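Local coordinates for sensor protein (PDB 3O5Y), which is the GAF domain of a two-component sensor histidine kinase, which probably autophosphorylates a histidine at the expense of ATP in response to a signal, at residues I114-K117 / D121-L124; S46-I51 / K86-I91. All coordinates share one frame; numbering follows the deposited sequence.

Contact 1: I114-K117 / D121-L124; sequences IGRK and DWSL
Ile114 reaches the benzo end of the Trp122 indole with its CG2 methyl, 3.8 Å from CZ2 of Trp122, and the two side chains cross at about a right angle. The branch gets there because CG2 is anti to the backbone N while CG1 stays beside it (chi1 -49°). The carbonyl of the same residue accepts a hydrogen bond from a water, which in turn accepts a hydrogen bond from NE1 of Trp122 (2.9 Å from NE1 to the water oxygen), in the plane of the ring. The indole N-H is thereby tied to the strand without touching it directly.

At Arg116 the chain runs extended from CG to NE and carries the guanidinium over one face of the indole. The stack is nearly parallel, planes 7° apart, and CZ of Arg116 sits 3.5 Å from the centroid of the six-membered ring of Trp122, a cation-pi contact. NH2 lies over the outer part of the same face, 3.4 Å from CZ3 of Trp122. The rim of the guanidinium is gripped by backbone: NH1 gives a weak, bent bond to Asp121 O (3.1 Å, 141°) and a further bond to Ile120 O, and NE is bonded to His22 O. A second water, in the guanidinium plane, accepts from NH2 of Arg116 and from N of Ser123. Bonds around its periphery probably hold the group flat against the indole.

Beyond the tryptophan, Ser123 is the N-cap of helix 124-142, its OG bonded to Asp126 N, and Leu127 and Leu130 of that helix also touch the indole. The link from the last strand in sequence, 108-116, which lies inside the sheet, into the C-terminal helix is a connection of the GAF fold, stapled here by an arginine-tryptophan cation-pi stack.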
ATOM      1  N   ILE A 114       0.172  -3.164  -2.677  1.00 38.28           N
ATOM      2  CA  ILE A 114       0.569  -3.535  -4.039  1.00 38.29           C
ATOM      3  C   ILE A 114      -0.207  -4.765  -4.479  1.00 38.55           C
ATOM      4  O   ILE A 114      -0.165  -5.812  -3.813  1.00 38.11           O
ATOM      5  CB  ILE A 114       2.093  -3.773  -4.181  1.00 38.59           C
ATOM      6  CG1 ILE A 114       2.889  -2.621  -3.553  1.00 38.62           C
ATOM      7  CG2 ILE A 114       2.481  -3.946  -5.656  1.00 38.54           C
ATOM      8  CD1 ILE A 114       4.354  -2.702  -3.802  1.00 38.66           C
ATOM      9  N   GLY A 115      -0.937  -4.606  -5.581  1.00 38.59           N
ATOM     10  CA  GLY A 115      -1.862  -5.612  -6.053  1.00 39.48           C
ATOM     11  C   GLY A 115      -1.364  -6.287  -7.307  1.00 40.07           C
ATOM     12  O   GLY A 115      -0.669  -5.670  -8.132  1.00 40.43           O
ATOM     13  N   ARG A 116      -1.690  -7.566  -7.438  1.00 40.05           N
ATOM     14  CA  ARG A 116      -1.475  -8.276  -8.709  1.00 40.88           C
ATOM     15  C   ARG A 116      -2.767  -8.925  -9.140  1.00 41.84           C
ATOM     16  O   ARG A 116      -3.530  -9.446  -8.301  1.00 41.98           O
ATOM     17  CB  ARG A 116      -0.373  -9.336  -8.586  1.00 40.47           C
ATOM     18  CG  ARG A 116       1.015  -8.775  -8.432  1.00 40.47           C
ATOM     19  CD  ARG A 116       2.038  -9.854  -8.139  1.00 42.94           C
ATOM     20  NE  ARG A 116       3.398  -9.347  -8.358  1.00 45.06           N
ATOM     21  CZ  ARG A 116       4.504 -10.020  -8.060  1.00 47.32           C
ATOM     22  NH1 ARG A 116       4.410 -11.240  -7.523  1.00 49.48           N
ATOM     23  NH2 ARG A 116       5.701  -9.480  -8.290  1.00 46.97           N
ATOM     24  N   LYS A 117      -3.019  -8.882 -10.447  1.00 43.36           N
ATOM     25  CA  LYS A 117      -4.201  -9.523 -11.042  1.00 44.84           C
ATOM     26  C   LYS A 117      -4.023 -11.029 -11.142  1.00 44.75           C
ATOM     27  O   LYS A 117      -4.982 -11.770 -11.008  1.00 46.32           O
ATOM     28  CB  LYS A 117      -4.558  -8.901 -12.400  1.00 45.67           C
ATOM     29  CG  LYS A 117      -4.888  -7.432 -12.248  1.00 48.20           C
ATOM     30  CD  LYS A 117      -5.326  -6.729 -13.533  1.00 53.51           C
ATOM     31  CE  LYS A 117      -5.791  -5.279 -13.188  1.00 52.94           C
ATOM     32  NZ  LYS A 117      -6.611  -4.645 -14.274  1.00 55.32           N
ATOM     33  N   ASP A 121       3.657 -15.522  -6.903  1.00 44.30           N
ATOM     34  CA  ASP A 121       4.370 -15.290  -5.650  1.00 44.60           C
ATOM     35  C   ASP A 121       5.325 -14.101  -5.710  1.00 44.68           C
ATOM     36  O   ASP A 121       5.924 -13.806  -6.742  1.00 44.03           O
ATOM     37  CB  ASP A 121       5.197 -16.514  -5.264  1.00 45.44           C
ATOM     38  CG  ASP A 121       4.357 -17.758  -5.055  1.00 46.21           C
ATOM     39  OD1 ASP A 121       3.170 -17.641  -4.700  1.00 47.24           O
ATOM     40  OD2 ASP A 121       4.906 -18.861  -5.229  1.00 47.51           O
ATOM     41  N   TRP A 122       5.459 -13.431  -4.576  1.00 45.23           N
ATOM     42  CA  TRP A 122       6.458 -12.413  -4.406  1.00 45.09           C
ATOM     43  C   TRP A 122       7.791 -13.085  -4.108  1.00 45.74           C
ATOM     44  O   TRP A 122       7.885 -13.889  -3.190  1.00 46.52           O
ATOM     45  CB  TRP A 122       6.025 -11.492  -3.265  1.00 45.09           C
ATOM     46  CG  TRP A 122       4.974 -10.527  -3.731  1.00 44.50           C
ATOM     47  CD1 TRP A 122       3.628 -10.649  -3.594  1.00 43.88           C
ATOM     48  CD2 TRP A 122       5.196  -9.307  -4.454  1.00 44.22           C
ATOM     49  NE1 TRP A 122       2.989  -9.575  -4.177  1.00 44.16           N
ATOM     50  CE2 TRP A 122       3.931  -8.734  -4.707  1.00 44.68           C
ATOM     51  CE3 TRP A 122       6.343  -8.640  -4.904  1.00 43.82           C
ATOM     52  CZ2 TRP A 122       3.778  -7.529  -5.391  1.00 44.28           C
ATOM     53  CZ3 TRP A 122       6.187  -7.451  -5.590  1.00 44.21           C
ATOM     54  CH2 TRP A 122       4.910  -6.903  -5.818  1.00 44.89           C
ATOM     55  N   SER A 123       8.826 -12.777  -4.879  1.00 45.63           N
ATOM     56  CA  SER A 123      10.150 -13.327  -4.574  1.00 46.65           C
ATOM     57  C   SER A 123      10.801 -12.570  -3.412  1.00 46.30           C
ATOM     58  O   SER A 123      10.372 -11.471  -3.059  1.00 45.25           O
ATOM     59  CB  SER A 123      11.047 -13.250  -5.810  1.00 47.44           C
ATOM     60  OG  SER A 123      11.280 -11.885  -6.146  1.00 49.42           O
ATOM     61  N   LEU A 124      11.842 -13.165  -2.833  1.00 47.46           N
ATOM     62  CA  LEU A 124      12.606 -12.566  -1.744  1.00 47.80           C
ATOM     63  C   LEU A 124      13.310 -11.308  -2.225  1.00 48.13           C
ATOM     64  O   LEU A 124      13.336 -10.296  -1.510  1.00 48.15           O
ATOM     65  CB  LEU A 124      13.649 -13.559  -1.229  1.00 49.48           C
ATOM     66  CG  LEU A 124      14.425 -13.411   0.102  1.00 51.92           C
ATOM     67  CD1 LEU A 124      15.925 -13.566  -0.134  1.00 54.99           C
ATOM     68  CD2 LEU A 124      14.129 -12.168   0.960  1.00 51.07           C
TER
HETATM   69  O   HOH W   1       0.300  -8.638  -4.798  1.00 49.23           O
HETATM   70  O   HOH W   2       7.951 -11.002  -7.128  1.00 37.23           O

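Contact 2: S46-I51 / K86-I91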
ATOM      1  N   SER A  46      -8.134   3.799 -11.126  1.00 76.72           N
ATOM      2  CA  SER A  46      -8.513   2.534 -10.481  1.00 77.22           C
ATOM      3  C   SER A  46      -8.592   2.537  -8.958  1.00 74.20           C
ATOM      4  O   SER A  46      -7.678   2.081  -8.263  1.00 72.23           O
ATOM      5  CB  SER A  46      -7.592   1.407 -10.951  1.00 78.67           C
ATOM      6  OG  SER A  46      -6.315   1.568 -10.383  1.00 76.56           O
ATOM      7  N   HIS A  47      -9.708   3.052  -8.457  1.00 74.30           N
ATOM      8  CA  HIS A  47     -10.084   2.921  -7.060  1.00 72.66           C
ATOM      9  C   HIS A  47     -11.601   2.810  -6.985  1.00 74.02           C
ATOM     10  O   HIS A  47     -12.310   3.374  -7.819  1.00 76.26           O
ATOM     11  CB  HIS A  47      -9.585   4.109  -6.235  1.00 70.61           C
ATOM     12  CG  HIS A  47      -9.902   5.447  -6.834  1.00 73.56           C
ATOM     13  ND1 HIS A  47      -8.929   6.289  -7.329  1.00 75.01           N
ATOM     14  CD2 HIS A  47     -11.083   6.092  -7.016  1.00 77.74           C
ATOM     15  CE1 HIS A  47      -9.493   7.394  -7.787  1.00 78.09           C
ATOM     16  NE2 HIS A  47     -10.801   7.300  -7.609  1.00 79.55           N
ATOM     17  N   SER A  48     -12.099   2.059  -6.010  1.00 73.11           N
ATOM     18  CA  SER A  48     -13.526   2.072  -5.717  1.00 73.52           C
ATOM     19  C   SER A  48     -13.830   3.127  -4.665  1.00 70.43           C
ATOM     20  O   SER A  48     -14.895   3.746  -4.696  1.00 71.92           O
ATOM     21  CB  SER A  48     -14.016   0.697  -5.262  1.00 75.10           C
ATOM     22  OG  SER A  48     -15.441   0.637  -5.314  1.00 77.33           O
ATOM     23  N   LEU A  49     -12.892   3.316  -3.736  1.00 66.99           N
ATOM     24  CA  LEU A  49     -12.979   4.354  -2.713  1.00 64.90           C
ATOM     25  C   LEU A  49     -12.458   5.667  -3.260  1.00 64.72           C
ATOM     26  O   LEU A  49     -11.443   5.700  -3.943  1.00 64.78           O
ATOM     27  CB  LEU A  49     -12.168   3.976  -1.463  1.00 63.17           C
ATOM     28  CG  LEU A  49     -12.542   2.735  -0.647  1.00 62.39           C
ATOM     29  CD1 LEU A  49     -11.478   2.430   0.372  1.00 60.16           C
ATOM     30  CD2 LEU A  49     -13.883   2.918   0.048  1.00 62.06           C
ATOM     31  N   ASP A  50     -13.157   6.749  -2.962  1.00 65.03           N
ATOM     32  CA  ASP A  50     -12.700   8.073  -3.333  1.00 65.97           C
ATOM     33  C   ASP A  50     -11.327   8.333  -2.724  1.00 64.44           C
ATOM     34  O   ASP A  50     -11.022   7.817  -1.644  1.00 63.47           O
ATOM     35  CB  ASP A  50     -13.672   9.123  -2.795  1.00 67.98           C
ATOM     36  CG  ASP A  50     -14.972   9.197  -3.584  1.00 70.45           C
ATOM     37  OD1 ASP A  50     -15.240   8.322  -4.441  1.00 69.36           O
ATOM     38  OD2 ASP A  50     -15.731  10.159  -3.333  1.00 73.63           O
ATOM     39  N   ILE A  51     -10.502   9.126  -3.413  1.00 51.79           N
ATOM     40  CA  ILE A  51      -9.288   9.667  -2.811  1.00 50.50           C
ATOM     41  C   ILE A  51      -9.770  10.431  -1.591  1.00 50.61           C
ATOM     42  O   ILE A  51     -10.806  11.096  -1.641  1.00 51.35           O
ATOM     43  CB  ILE A  51      -8.548  10.621  -3.772  1.00 51.64           C
ATOM     44  CG1 ILE A  51      -8.092   9.880  -5.042  1.00 51.93           C
ATOM     45  CG2 ILE A  51      -7.388  11.363  -3.066  1.00 50.74           C
ATOM     46  CD1 ILE A  51      -7.319   8.600  -4.792  1.00 51.17           C
ATOM     47  N   LYS A  86     -11.098  -5.694   1.316  1.00 44.61           N
ATOM     48  CA  LYS A  86     -11.194  -6.771   0.341  1.00 45.63           C
ATOM     49  C   LYS A  86     -12.120  -6.482  -0.840  1.00 46.67           C
ATOM     50  O   LYS A  86     -11.681  -6.525  -1.987  1.00 46.86           O
ATOM     51  CB  LYS A  86     -11.571  -8.087   1.017  1.00 46.42           C
ATOM     52  CG  LYS A  86     -11.637  -9.259   0.063  1.00 47.20           C
ATOM     53  CD  LYS A  86     -11.504 -10.587   0.786  1.00 49.41           C
ATOM     54  CE  LYS A  86     -11.960 -11.715  -0.129  1.00 54.89           C
ATOM     55  NZ  LYS A  86     -11.267 -13.008   0.166  1.00 57.58           N
ATOM     56  N   GLN A  87     -13.384  -6.169  -0.570  1.00 47.64           N
ATOM     57  CA  GLN A  87     -14.342  -5.933  -1.654  1.00 48.63           C
ATOM     58  C   GLN A  87     -13.875  -4.800  -2.568  1.00 47.94           C
ATOM     59  O   GLN A  87     -14.243  -4.762  -3.732  1.00 49.07           O
ATOM     60  CB  GLN A  87     -15.741  -5.623  -1.108  1.00 49.27           C
ATOM     61  CG  GLN A  87     -15.777  -4.328  -0.297  1.00 50.51           C
ATOM     62  CD  GLN A  87     -17.175  -3.851   0.029  1.00 52.10           C
ATOM     63  OE1 GLN A  87     -17.505  -3.640   1.203  1.00 50.75           O
ATOM     64  NE2 GLN A  87     -18.002  -3.668  -1.001  1.00 51.35           N
ATOM     65  N   TYR A  88     -13.080  -3.877  -2.035  1.00 47.37           N
ATOM     66  CA  TYR A  88     -12.672  -2.684  -2.778  1.00 46.74           C
ATOM     67  C   TYR A  88     -11.460  -2.992  -3.634  1.00 46.36           C
ATOM     68  O   TYR A  88     -11.193  -2.302  -4.608  1.00 46.98           O
ATOM     69  CB  TYR A  88     -12.427  -1.492  -1.835  1.00 46.82           C
ATOM     70  CG  TYR A  88     -13.669  -1.075  -1.068  1.00 47.66           C
ATOM     71  CD1 TYR A  88     -13.707  -1.143   0.318  1.00 47.37           C
ATOM     72  CD2 TYR A  88     -14.819  -0.646  -1.738  1.00 49.26           C
ATOM     73  CE1 TYR A  88     -14.836  -0.789   1.023  1.00 49.19           C
ATOM     74  CE2 TYR A  88     -15.969  -0.291  -1.039  1.00 50.82           C
ATOM     75  CZ  TYR A  88     -15.969  -0.370   0.343  1.00 52.21           C
ATOM     76  OH  TYR A  88     -17.099  -0.022   1.053  1.00 55.28           O
ATOM     77  N   LEU A  89     -10.742  -4.048  -3.263  1.00 45.99           N
ATOM     78  CA  LEU A  89      -9.637  -4.558  -4.049  1.00 45.39           C
ATOM     79  C   LEU A  89     -10.107  -5.589  -5.067  1.00 46.64           C
ATOM     80  O   LEU A  89      -9.701  -5.526  -6.230  1.00 47.72           O
ATOM     81  CB  LEU A  89      -8.541  -5.142  -3.145  1.00 44.50           C
ATOM     82  CG  LEU A  89      -7.823  -4.219  -2.142  1.00 42.13           C
ATOM     83  CD1 LEU A  89      -6.941  -5.007  -1.162  1.00 38.50           C
ATOM     84  CD2 LEU A  89      -7.011  -3.125  -2.845  1.00 42.56           C
ATOM     85  N   ALA A  90     -10.959  -6.529  -4.651  1.00 47.29           N
ATOM     86  CA  ALA A  90     -11.427  -7.594  -5.554  1.00 48.48           C
ATOM     87  C   ALA A  90     -12.101  -7.020  -6.796  1.00 49.57           C
ATOM     88  O   ALA A  90     -11.987  -7.580  -7.896  1.00 50.44           O
ATOM     89  CB  ALA A  90     -12.374  -8.549  -4.842  1.00 48.68           C
ATOM     90  N   ILE A  91     -12.780  -5.890  -6.608  1.00 49.42           N
ATOM     91  CA  ILE A  91     -13.577  -5.284  -7.659  1.00 50.51           C
ATOM     92  C   ILE A  91     -12.700  -4.732  -8.763  1.00 50.87           C
ATOM     93  O   ILE A  91     -13.167  -4.499  -9.871  1.00 51.99           O
ATOM     94  CB  ILE A  91     -14.503  -4.182  -7.088  1.00 50.93           C
ATOM     95  CG1 ILE A  91     -15.677  -3.912  -8.044  1.00 52.69           C
ATOM     96  CG2 ILE A  91     -13.714  -2.904  -6.736  1.00 50.04           C
ATOM     97  CD1 ILE A  91     -16.743  -2.977  -7.478  1.00 54.88           C
TER
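Leu49 rests on the ring of Tyr88, and this is where the two segments pack closely. Its CD2 methyl stands over the middle of the ring, 3.8 Å from the centroid of Tyr88 and 5° off the normal, a CH-pi contact of nearly axial geometry. CG of Leu49 approaches the near end of the same face, 4.0 Å from CG of Tyr88, and the two side chains cross at about a right angle. The opposite face of the phenol is covered from within the helix by CG of Gln87, 3.7 Å above the plane, leaving the ring sandwiched between aliphatic groups. With CG of Tyr88 anti to its carbonyl carbon (chi1 -62°), the ring turns to run alongside the loop and offers its face to Leu49.

In the GAF fold this joins two excursions from the central antiparallel sheet: the loop between strands 35-42 and 54-55, and the short helix 86-90 in the connection from strand 72-75 to strand 96-103. Tyr84, just ahead of that helix, touches Leu49 as well, and an acetate ion, probably from the crystallisation liquor, lies about 4 Å from the leucine side chain.

The other part of the contact is looser and more exposed. Ser48 meets the ring at its edge, OG 3.8 Å from CD2 of Tyr88, at van der Waals range and without a polar bond to the helical segment. Its CB also touches CG2 of Ile91 at 3.9 Å. Both Ser48 and Ile91 are exposed, and they graze each other through these carbons on the solvent side of the contact.

Contact 1 and contact 2 belong to the same GAF domain but do not touch: their centres lie about 18 Å apart and their nearest atoms about 7 Å. In sequence they follow one another, contact 2 being complete before strand 108-116 brings in contact 1. Strand 25-32 runs beside strand 108-116 and supplies an indirect tie, since Arg25 pairs through its backbone with Gly115 while its NH2 bonds to Ser46 O, and the side chains of His47 and Leu89 touch Arg25. Each contact is centred about 12 Å from the middle of the chain. The acetate accompanies contact 2, near Leu49; whether it marks a ligand pocket remains open.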